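Local coordinates for protein Rio2 kinase (PDB 4GYI) that is an atypical RIO-family kinase that acts with magnesium and ATP in pre-40S ribosome maturation and probably phosphorylates protein serine and threonine residues, at residues V123-R131 against W152-E163; L82-H90 against A182-M190. All coordinates share one frame; numbering follows the deposited sequence. Where two conformers were deposited one is given.

How the interactions relate
Both interactions are largely buried and meet on the same antiparallel sheet of the kinase domain, where strands 121-127 and 187-191 are neighbours. Interaction 1 lies nearer the centre of the chain and is internal to the RIO domain: it sets helix 149-172 against strand 121-127, with charged groups gathered at the nucleotide. Interaction 2 joins helix 79-92 of the N-terminal domain to the hairpin of strands 180-184 and 187-191. It relies on three separate side-chain hydrogen bonds set among apolar contacts, and its Thr89-Arg185 side is partly exposed. Backbone pairing of Val123 with Met190 and Lys125 with Ile188 ties the two contacts together.

Interaction 1: residues V123-R131 against W152-E163. With ADP (adenosine-5'-diphosphate), chain B; EDO (1,2-ethanediol), chain D; EDO (1,2-ethanediol), chain E.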
# COMPACT_ATOMS: atom_id res chain seq x y z
N VAL A 123 9.65 -6.18 3.42
CA VAL A 123 8.27 -6.42 2.99
C VAL A 123 7.98 -5.74 1.66
O VAL A 123 8.37 -4.60 1.44
CB VAL A 123 7.26 -5.92 4.06
CG1 VAL A 123 5.87 -5.71 3.46
CG2 VAL A 123 7.21 -6.88 5.22
N LEU A 124 7.33 -6.47 0.77
CA LEU A 124 6.82 -5.89 -0.45
C LEU A 124 5.30 -5.79 -0.33
O LEU A 124 4.62 -6.79 -0.12
CB LEU A 124 7.19 -6.75 -1.66
CG LEU A 124 6.56 -6.31 -2.99
CD1 LEU A 124 7.18 -5.01 -3.46
CD2 LEU A 124 6.72 -7.39 -4.04
N LYS A 125 4.76 -4.58 -0.42
CA LYS A 125 3.31 -4.43 -0.36
C LYS A 125 2.80 -4.12 -1.75
O LYS A 125 3.36 -3.26 -2.43
CB LYS A 125 2.91 -3.30 0.61
CG LYS A 125 1.38 -3.09 0.75
CD LYS A 125 1.10 -2.02 1.80
CE LYS A 125 -0.40 -1.70 1.94
NZ LYS A 125 -0.66 -0.89 3.18
N ILE A 126 1.78 -4.84 -2.19
CA ILE A 126 1.20 -4.65 -3.51
C ILE A 126 -0.24 -4.19 -3.35
O ILE A 126 -1.05 -4.91 -2.79
CB ILE A 126 1.21 -5.98 -4.30
CG1 ILE A 126 2.66 -6.51 -4.39
CG2 ILE A 126 0.62 -5.77 -5.70
CD1 ILE A 126 2.78 -7.86 -5.12
N HIS A 127 -0.57 -3.00 -3.82
CA HIS A 127 -1.92 -2.48 -3.66
C HIS A 127 -2.88 -3.10 -4.66
O HIS A 127 -2.55 -3.25 -5.85
CB HIS A 127 -1.94 -0.96 -3.74
CG HIS A 127 -1.35 -0.28 -2.53
ND1 HIS A 127 -2.11 0.03 -1.42
CD2 HIS A 127 -0.09 0.14 -2.27
CE1 HIS A 127 -1.34 0.63 -0.52
NE2 HIS A 127 -0.11 0.71 -1.01
N ARG A 128 -4.07 -3.44 -4.16
CA ARG A 128 -5.09 -4.17 -4.89
C ARG A 128 -6.47 -3.51 -4.85
O ARG A 128 -7.47 -4.19 -4.60
CB ARG A 128 -5.21 -5.58 -4.30
CG ARG A 128 -3.93 -6.40 -4.47
CD ARG A 128 -3.63 -6.72 -5.93
NE ARG A 128 -2.57 -7.73 -6.04
CZ ARG A 128 -1.76 -7.89 -7.08
NH1 ARG A 128 -1.86 -7.10 -8.15
NH2 ARG A 128 -0.83 -8.84 -7.05
N LEU A 129 -6.55 -2.21 -5.09
CA LEU A 129 -7.83 -1.52 -5.12
C LEU A 129 -8.73 -2.16 -6.19
O LEU A 129 -8.24 -2.54 -7.25
CB LEU A 129 -7.62 -0.02 -5.43
CG LEU A 129 -7.27 0.92 -4.28
CD1 LEU A 129 -6.05 0.44 -3.52
CD2 LEU A 129 -7.00 2.32 -4.78
N GLY A 130 -10.02 -2.31 -5.92
CA GLY A 130 -10.94 -2.89 -6.89
C GLY A 130 -11.20 -4.38 -6.71
O GLY A 130 -12.15 -4.93 -7.29
N ARG A 131 -10.35 -5.03 -5.93
CA ARG A 131 -10.42 -6.49 -5.76
C ARG A 131 -11.70 -6.88 -5.03
O ARG A 131 -12.06 -6.27 -4.04
CB ARG A 131 -9.20 -7.01 -5.00
CG ARG A 131 -9.46 -8.24 -4.16
CD ARG A 131 -8.21 -8.63 -3.38
NE ARG A 131 -7.15 -9.14 -4.25
CZ ARG A 131 -5.91 -9.42 -3.84
NH1 ARG A 131 -5.56 -9.20 -2.58
NH2 ARG A 131 -5.02 -9.89 -4.70
N TRP A 152 -8.21 0.70 -12.35
CA TRP A 152 -7.80 0.10 -11.07
C TRP A 152 -6.29 0.14 -10.86
O TRP A 152 -5.82 0.40 -9.76
CB TRP A 152 -8.31 -1.33 -10.91
CG TRP A 152 -9.80 -1.42 -10.70
CD1 TRP A 152 -10.69 -2.08 -11.49
CD2 TRP A 152 -10.56 -0.82 -9.65
NE1 TRP A 152 -11.96 -1.94 -10.98
CE2 TRP A 152 -11.90 -1.17 -9.85
CE3 TRP A 152 -10.23 -0.01 -8.55
CZ2 TRP A 152 -12.94 -0.74 -8.99
CZ3 TRP A 152 -11.26 0.41 -7.70
CH2 TRP A 152 -12.60 0.05 -7.93
N MET A 153 -5.55 -0.11 -11.93
CA MET A 153 -4.09 -0.06 -11.91
C MET A 153 -3.64 1.34 -11.58
O MET A 153 -2.76 1.51 -10.75
CB MET A 153 -3.51 -0.46 -13.27
CG MET A 153 -3.55 -1.96 -13.53
SD MET A 153 -2.92 -2.29 -15.19
CE MET A 153 -3.11 -4.05 -15.24
N TYR A 154 -4.24 2.33 -12.23
CA TYR A 154 -3.92 3.73 -11.97
C TYR A 154 -4.17 4.10 -10.51
O TYR A 154 -3.36 4.78 -9.90
CB TYR A 154 -4.74 4.62 -12.90
CG TYR A 154 -5.04 6.04 -12.45
CD1 TYR A 154 -4.11 7.07 -12.63
CD2 TYR A 154 -6.28 6.38 -11.93
CE1 TYR A 154 -4.40 8.39 -12.27
CE2 TYR A 154 -6.59 7.68 -11.56
CZ TYR A 154 -5.65 8.69 -11.73
OH TYR A 154 -5.95 9.98 -11.35
N LEU A 155 -5.29 3.63 -9.96
CA LEU A 155 -5.66 3.95 -8.59
C LEU A 155 -4.72 3.29 -7.58
O LEU A 155 -4.41 3.87 -6.54
CB LEU A 155 -7.09 3.49 -8.33
CG LEU A 155 -8.13 4.35 -9.05
CD1 LEU A 155 -9.49 3.64 -9.11
CD2 LEU A 155 -8.26 5.75 -8.39
N SER A 156 -4.27 2.08 -7.89
CA SER A 156 -3.36 1.37 -7.00
C SER A 156 -1.98 2.00 -7.04
O SER A 156 -1.25 1.97 -6.04
CB SER A 156 -3.29 -0.11 -7.31
OG SER A 156 -4.45 -0.77 -6.86
N ARG A 157 -1.63 2.58 -8.19
CA ARG A 157 -0.38 3.35 -8.33
C ARG A 157 -0.44 4.53 -7.38
O ARG A 157 0.51 4.81 -6.65
CB ARG A 157 -0.22 3.91 -9.75
CG ARG A 157 0.72 3.15 -10.65
CD ARG A 157 1.07 3.97 -11.90
NE ARG A 157 2.03 5.04 -11.61
CZ ARG A 157 1.77 6.33 -11.72
NH1 ARG A 157 0.57 6.75 -12.10
NH2 ARG A 157 2.71 7.22 -11.44
N LEU A 158 -1.57 5.24 -7.41
CA LEU A 158 -1.74 6.42 -6.57
C LEU A 158 -1.70 6.05 -5.11
O LEU A 158 -1.17 6.80 -4.28
CB LEU A 158 -3.06 7.13 -6.85
CG LEU A 158 -3.23 7.84 -8.20
CD1 LEU A 158 -4.53 8.63 -8.18
CD2 LEU A 158 -2.06 8.75 -8.48
N ALA A 159 -2.29 4.90 -4.78
CA ALA A 159 -2.30 4.44 -3.40
C ALA A 159 -0.88 4.22 -2.91
O ALA A 159 -0.54 4.65 -1.82
CB ALA A 159 -3.11 3.15 -3.28
N ALA A 160 -0.05 3.57 -3.72
CA ALA A 160 1.34 3.26 -3.35
C ALA A 160 2.18 4.53 -3.24
O ALA A 160 2.96 4.67 -2.31
CB ALA A 160 1.99 2.28 -4.37
N ILE A 161 2.02 5.45 -4.19
CA ILE A 161 2.74 6.71 -4.17
C ILE A 161 2.40 7.51 -2.92
O ILE A 161 3.30 8.03 -2.24
CB ILE A 161 2.43 7.54 -5.42
CG1 ILE A 161 3.11 6.92 -6.64
CG2 ILE A 161 2.92 8.98 -5.25
CD1 ILE A 161 2.75 7.59 -7.93
N LYS A 162 1.11 7.59 -2.61
CA LYS A 162 0.65 8.29 -1.42
C LYS A 162 1.21 7.69 -0.14
O LYS A 162 1.76 8.41 0.71
CB LYS A 162 -0.89 8.30 -1.35
CG LYS A 162 -1.42 8.98 -0.08
CD LYS A 162 -2.88 9.46 -0.24
CE LYS A 162 -3.53 9.71 1.11
NZ LYS A 162 -4.99 9.98 1.02
N GLU A 163 1.05 6.38 0.01
CA GLU A 163 1.49 5.70 1.23
C GLU A 163 3.00 5.87 1.44
O GLU A 163 3.48 6.04 2.56
CB GLU A 163 1.08 4.21 1.24
CG GLU A 163 1.72 3.37 2.38
CD GLU A 163 1.08 1.98 2.57
OE1 GLU A 163 0.82 1.29 1.56
OE2 GLU A 163 0.84 1.56 3.72
PB ADP B . -3.58 -3.80 4.12
O1B ADP B . -3.95 -4.86 3.11
O2B ADP B . -4.34 -3.74 5.41
O3B ADP B . -3.53 -2.42 3.32
PA ADP B . -1.20 -3.46 5.73
O1A ADP B . -2.20 -3.10 6.80
O2A ADP B . -0.17 -2.41 5.34
O3A ADP B . -1.98 -3.98 4.42
O5' ADP B . -0.52 -4.83 6.17
C5' ADP B . -1.33 -5.98 6.42
C4' ADP B . -0.65 -6.89 7.44
O4' ADP B . 0.68 -7.24 6.99
C3' ADP B . -0.43 -6.26 8.81
O3' ADP B . -1.55 -6.39 9.69
C2' ADP B . 0.79 -6.99 9.34
O2' ADP B . 0.42 -8.30 9.79
C1' ADP B . 1.59 -7.24 8.09
N9 ADP B . 2.57 -6.18 7.79
C8 ADP B . 2.41 -5.19 6.89
N7 ADP B . 3.52 -4.41 6.81
C5 ADP B . 4.41 -4.93 7.68
C6 ADP B . 5.79 -4.61 8.11
N6 ADP B . 6.44 -3.56 7.56
N1 ADP B . 6.36 -5.40 9.04
C2 ADP B . 5.72 -6.46 9.58
N3 ADP B . 4.48 -6.81 9.24
C4 ADP B . 3.78 -6.09 8.32
C1 EDO D . -5.14 -3.36 -9.36
O1 EDO D . -5.45 -2.87 -8.05
C2 EDO D . -4.02 -4.38 -9.24
O2 EDO D . -2.99 -3.81 -8.46
C1 EDO E . 5.80 4.12 -11.63
O1 EDO E . 4.47 4.68 -11.71
C2 EDO E . 6.50 4.59 -10.36
O2 EDO E . 5.53 4.92 -9.35
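Lys125 sets out with CG opposite its backbone N (chi1 -179°) and stays extended, while Glu163 leaves the helix in the same sense (chi1 170°), and the two chains cross at about a right angle. The long, flexible lysine thus delivers NZ to Glu163 OE2 at 2.9 Å, on the syn lone pair, in a salt bridge with a weaker bond to OE1. The same ammonium donates to ADP O2A at 2.7 Å and to the phosphoaspartate at position 258. Glu163 OE2 in turn accepts from the backbone N of Phe259, so OE2 takes two donors.

His127 fills the next inward-facing position of the strand. Its NE2 makes a weak, bent bond to Glu163 OE1 (2.8 Å), with the imidazole turned 54° from the carboxylate plane. The small side chain of Ala159 lets the helix come close, its CB lying over one face of that ring, 4.0 Å from the centroid.

Beyond the strand, Leu129 turns its branches onto the helix, CD2 reaching Leu155 CB at 3.7 Å and CD1 approaching Ala159 CB. Ser156 OG lies 3.1 Å from the backbone N of Leu129 and is hydrogen-bonded to O1 of an ethanediol at 2.6 Å. Gly130, without a side chain, can rest its CA over one face of the Trp152 indole, whose NE1 bonds Leu144 O. With an alanine in place of Trp152, Gly130 would probably lose its flat cover, a gap would open beside Leu129 CB, and Leu144 O would be left without its mate.

The lysine-glutamate pair links a sheet strand to the helix beside it, with the lysine also bonded to a nucleotide phosphate; this is the hallmark of the protein kinase N-lobe with its C-helix swung in.

Interaction 2: residues L82-H90 against A182-M190; sequences LDYLALHTH and AQSRHTIVM. With EDO (1,2-ethanediol), chain E.
His186, Arg185 and Thr187, in and beside the tight turn of a beta-hairpin, receive Asp83, Thr89 and His90 from a helix of the N-terminal domain, a winged-helix module. The hairpin belongs to the kinase N-lobe sheet, so the contact joins two domains.

The bond between His186 NE2 and Asp83 OD1 is short and nearly straight, 2.7 Å with 166° at the hydrogen. Carboxylate and imidazole are almost coplanar, and the oxygen is met nearly along its C-O axis. The ring is wedged between Leu82 CD2 on one face, 3.7 Å from the centroid, and Thr187 CG2 on the other, which fixes its rotation; ND1 is buried without a partner in the model. Arg185 lays its side chain across the helix, its NH1 donating in the guanidinium plane to Thr89 OG1 at 2.8 Å, while Leu85 CB covers one guanidinium face. His90 gives NE2 to Thr187 OG1 at 2.7 Å, close to its ring plane, and receives Val189 CG2 over the centre of one face. Between these polar groups Ala86 suits its place by being small: its CB touches Thr187 CG2 at 3.6 Å.

A second shell orients these groups. Asp83 OD2 forms a salt bridge with Arg128, and Arg185 NE another with Glu24 of helix 14-26, so each side chain is held by both its neighbour across the contact and a charge beyond it. The type II' turn from Ser184 to Thr187 places Arg185 at a positive phi (54°), projecting its side chain toward the helix. With OG1 of Thr187 between the backbone N and the carbonyl carbon (chi1 73°), the hydroxyl bends back and donates to Ser184 O at 2.8 Å, in the carbonyl plane and on a lone pair.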
# COMPACT_ATOMS: atom_id res chain seq x y z
N LEU A 82 1.72 -6.02 -14.63
CA LEU A 82 2.15 -4.87 -13.83
C LEU A 82 2.99 -5.30 -12.62
O LEU A 82 4.04 -4.72 -12.35
CB LEU A 82 0.91 -4.05 -13.38
CG LEU A 82 1.18 -2.65 -12.80
CD1 LEU A 82 1.72 -1.71 -13.90
CD2 LEU A 82 -0.06 -2.05 -12.14
N ASP A 83 2.50 -6.31 -11.89
CA ASP A 83 3.26 -6.96 -10.81
C ASP A 83 4.69 -7.27 -11.27
O ASP A 83 5.67 -6.85 -10.66
CB ASP A 83 2.59 -8.30 -10.39
CG ASP A 83 1.21 -8.11 -9.74
OD1 ASP A 83 0.82 -6.96 -9.44
OD2 ASP A 83 0.53 -9.15 -9.51
N TYR A 84 4.78 -8.00 -12.39
CA TYR A 84 6.09 -8.40 -12.93
C TYR A 84 6.96 -7.18 -13.23
O TYR A 84 8.13 -7.15 -12.87
CB TYR A 84 5.93 -9.24 -14.20
CG TYR A 84 5.82 -10.73 -13.96
CD1 TYR A 84 6.57 -11.63 -14.72
CD2 TYR A 84 4.98 -11.24 -12.99
CE1 TYR A 84 6.46 -13.00 -14.52
CE2 TYR A 84 4.87 -12.61 -12.78
CZ TYR A 84 5.61 -13.48 -13.55
OH TYR A 84 5.50 -14.83 -13.33
N LEU A 85 6.37 -6.18 -13.88
CA LEU A 85 7.10 -4.95 -14.18
C LEU A 85 7.60 -4.27 -12.91
O LEU A 85 8.73 -3.81 -12.87
CB LEU A 85 6.23 -3.98 -14.98
CG LEU A 85 6.05 -4.35 -16.44
CD1 LEU A 85 4.97 -3.50 -17.08
CD2 LEU A 85 7.38 -4.20 -17.19
N ALA A 86 6.76 -4.23 -11.87
CA ALA A 86 7.19 -3.67 -10.59
C ALA A 86 8.36 -4.44 -10.01
O ALA A 86 9.33 -3.85 -9.56
CB ALA A 86 6.02 -3.65 -9.60
N LEU A 87 8.26 -5.77 -9.99
CA LEU A 87 9.33 -6.60 -9.45
C LEU A 87 10.64 -6.42 -10.20
O LEU A 87 11.71 -6.36 -9.60
CB LEU A 87 8.94 -8.08 -9.48
CG LEU A 87 8.12 -8.61 -8.31
CD1 LEU A 87 7.65 -10.03 -8.60
CD2 LEU A 87 8.95 -8.57 -7.04
N HIS A 88 10.54 -6.33 -11.52
CA HIS A 88 11.69 -6.14 -12.39
C HIS A 88 12.43 -4.85 -12.03
O HIS A 88 13.66 -4.80 -11.94
CB HIS A 88 11.23 -6.09 -13.84
CG HIS A 88 12.33 -6.28 -14.83
ND1 HIS A 88 13.02 -7.46 -14.95
CD2 HIS A 88 12.87 -5.42 -15.72
CE1 HIS A 88 13.94 -7.34 -15.90
NE2 HIS A 88 13.87 -6.11 -16.38
N THR A 89 11.65 -3.80 -11.81
CA THR A 89 12.21 -2.52 -11.41
C THR A 89 12.89 -2.63 -10.05
O THR A 89 14.00 -2.12 -9.87
CB THR A 89 11.11 -1.43 -11.39
OG1 THR A 89 10.63 -1.24 -12.72
CG2 THR A 89 11.65 -0.11 -10.87
N HIS A 90 12.25 -3.30 -9.10
CA HIS A 90 12.88 -3.49 -7.79
C HIS A 90 14.16 -4.34 -7.90
O HIS A 90 15.13 -4.08 -7.20
CB HIS A 90 11.92 -4.15 -6.80
CG HIS A 90 10.75 -3.30 -6.41
ND1 HIS A 90 10.90 -2.02 -5.91
CD2 HIS A 90 9.42 -3.56 -6.42
CE1 HIS A 90 9.71 -1.52 -5.65
NE2 HIS A 90 8.79 -2.43 -5.95
N ALA A 182 11.68 1.64 -1.10
CA ALA A 182 11.56 1.96 -2.51
C ALA A 182 10.11 1.90 -2.91
O ALA A 182 9.29 1.34 -2.18
CB ALA A 182 12.37 1.00 -3.35
N GLN A 183 9.77 2.45 -4.07
CA GLN A 183 8.39 2.42 -4.51
C GLN A 183 8.36 2.29 -6.02
O GLN A 183 9.06 3.01 -6.72
CB GLN A 183 7.66 3.70 -4.06
CG GLN A 183 6.17 3.74 -4.39
CD GLN A 183 5.89 4.24 -5.79
OE1 GLN A 183 6.46 5.24 -6.23
NE2 GLN A 183 5.01 3.55 -6.51
N SER A 184 7.57 1.36 -6.54
CA SER A 184 7.41 1.29 -7.99
C SER A 184 5.98 0.96 -8.36
O SER A 184 5.44 -0.04 -7.89
CB SER A 184 8.37 0.27 -8.61
OG SER A 184 8.16 0.18 -10.01
N ARG A 185 5.37 1.80 -9.19
CA ARG A 185 3.99 1.56 -9.62
C ARG A 185 3.05 1.38 -8.41
O ARG A 185 2.94 2.28 -7.57
CB ARG A 185 3.94 0.37 -10.59
CG ARG A 185 4.74 0.61 -11.85
CD ARG A 185 5.12 -0.70 -12.52
NE ARG A 185 5.77 -0.52 -13.82
CZ ARG A 185 7.09 -0.50 -14.00
NH1 ARG A 185 7.92 -0.63 -12.97
NH2 ARG A 185 7.57 -0.36 -15.21
N HIS A 186 2.41 0.22 -8.31
CA HIS A 186 1.48 -0.05 -7.21
C HIS A 186 2.14 -0.73 -5.99
O HIS A 186 1.45 -1.33 -5.15
CB HIS A 186 0.31 -0.91 -7.70
CG HIS A 186 0.71 -2.23 -8.30
ND1 HIS A 186 1.82 -2.38 -9.11
CD2 HIS A 186 0.13 -3.45 -8.23
CE1 HIS A 186 1.91 -3.64 -9.51
NE2 HIS A 186 0.90 -4.31 -8.99
N THR A 187 3.46 -0.66 -5.89
CA THR A 187 4.14 -1.48 -4.89
C THR A 187 5.04 -0.66 -3.99
O THR A 187 5.53 0.40 -4.38
CB THR A 187 4.97 -2.62 -5.53
OG1 THR A 187 6.14 -2.09 -6.17
CG2 THR A 187 4.14 -3.36 -6.55
N ILE A 188 5.25 -1.15 -2.77
CA ILE A 188 6.21 -0.51 -1.89
C ILE A 188 7.07 -1.58 -1.29
O ILE A 188 6.56 -2.63 -0.93
CB ILE A 188 5.53 0.23 -0.73
CG1 ILE A 188 4.71 1.42 -1.25
CG2 ILE A 188 6.58 0.73 0.28
CD1 ILE A 188 4.01 2.19 -0.15
N VAL A 189 8.37 -1.31 -1.20
CA VAL A 189 9.27 -2.18 -0.45
C VAL A 189 9.58 -1.44 0.83
O VAL A 189 9.95 -0.28 0.79
CB VAL A 189 10.58 -2.48 -1.22
CG1 VAL A 189 11.54 -3.26 -0.33
CG2 VAL A 189 10.29 -3.26 -2.48
N MET A 190 9.39 -2.09 1.97
CA MET A 190 9.65 -1.42 3.23
C MET A 190 10.30 -2.41 4.21
O MET A 190 10.27 -3.62 3.98
CB MET A 190 8.33 -0.91 3.82
CG MET A 190 7.45 -2.03 4.35
SD MET A 190 5.81 -1.49 4.88
CE MET A 190 4.93 -1.47 3.34
C1 EDO E . 5.80 4.12 -11.63
O1 EDO E . 4.47 4.68 -11.71
C2 EDO E . 6.50 4.59 -10.36
O2 EDO E . 5.53 4.92 -9.35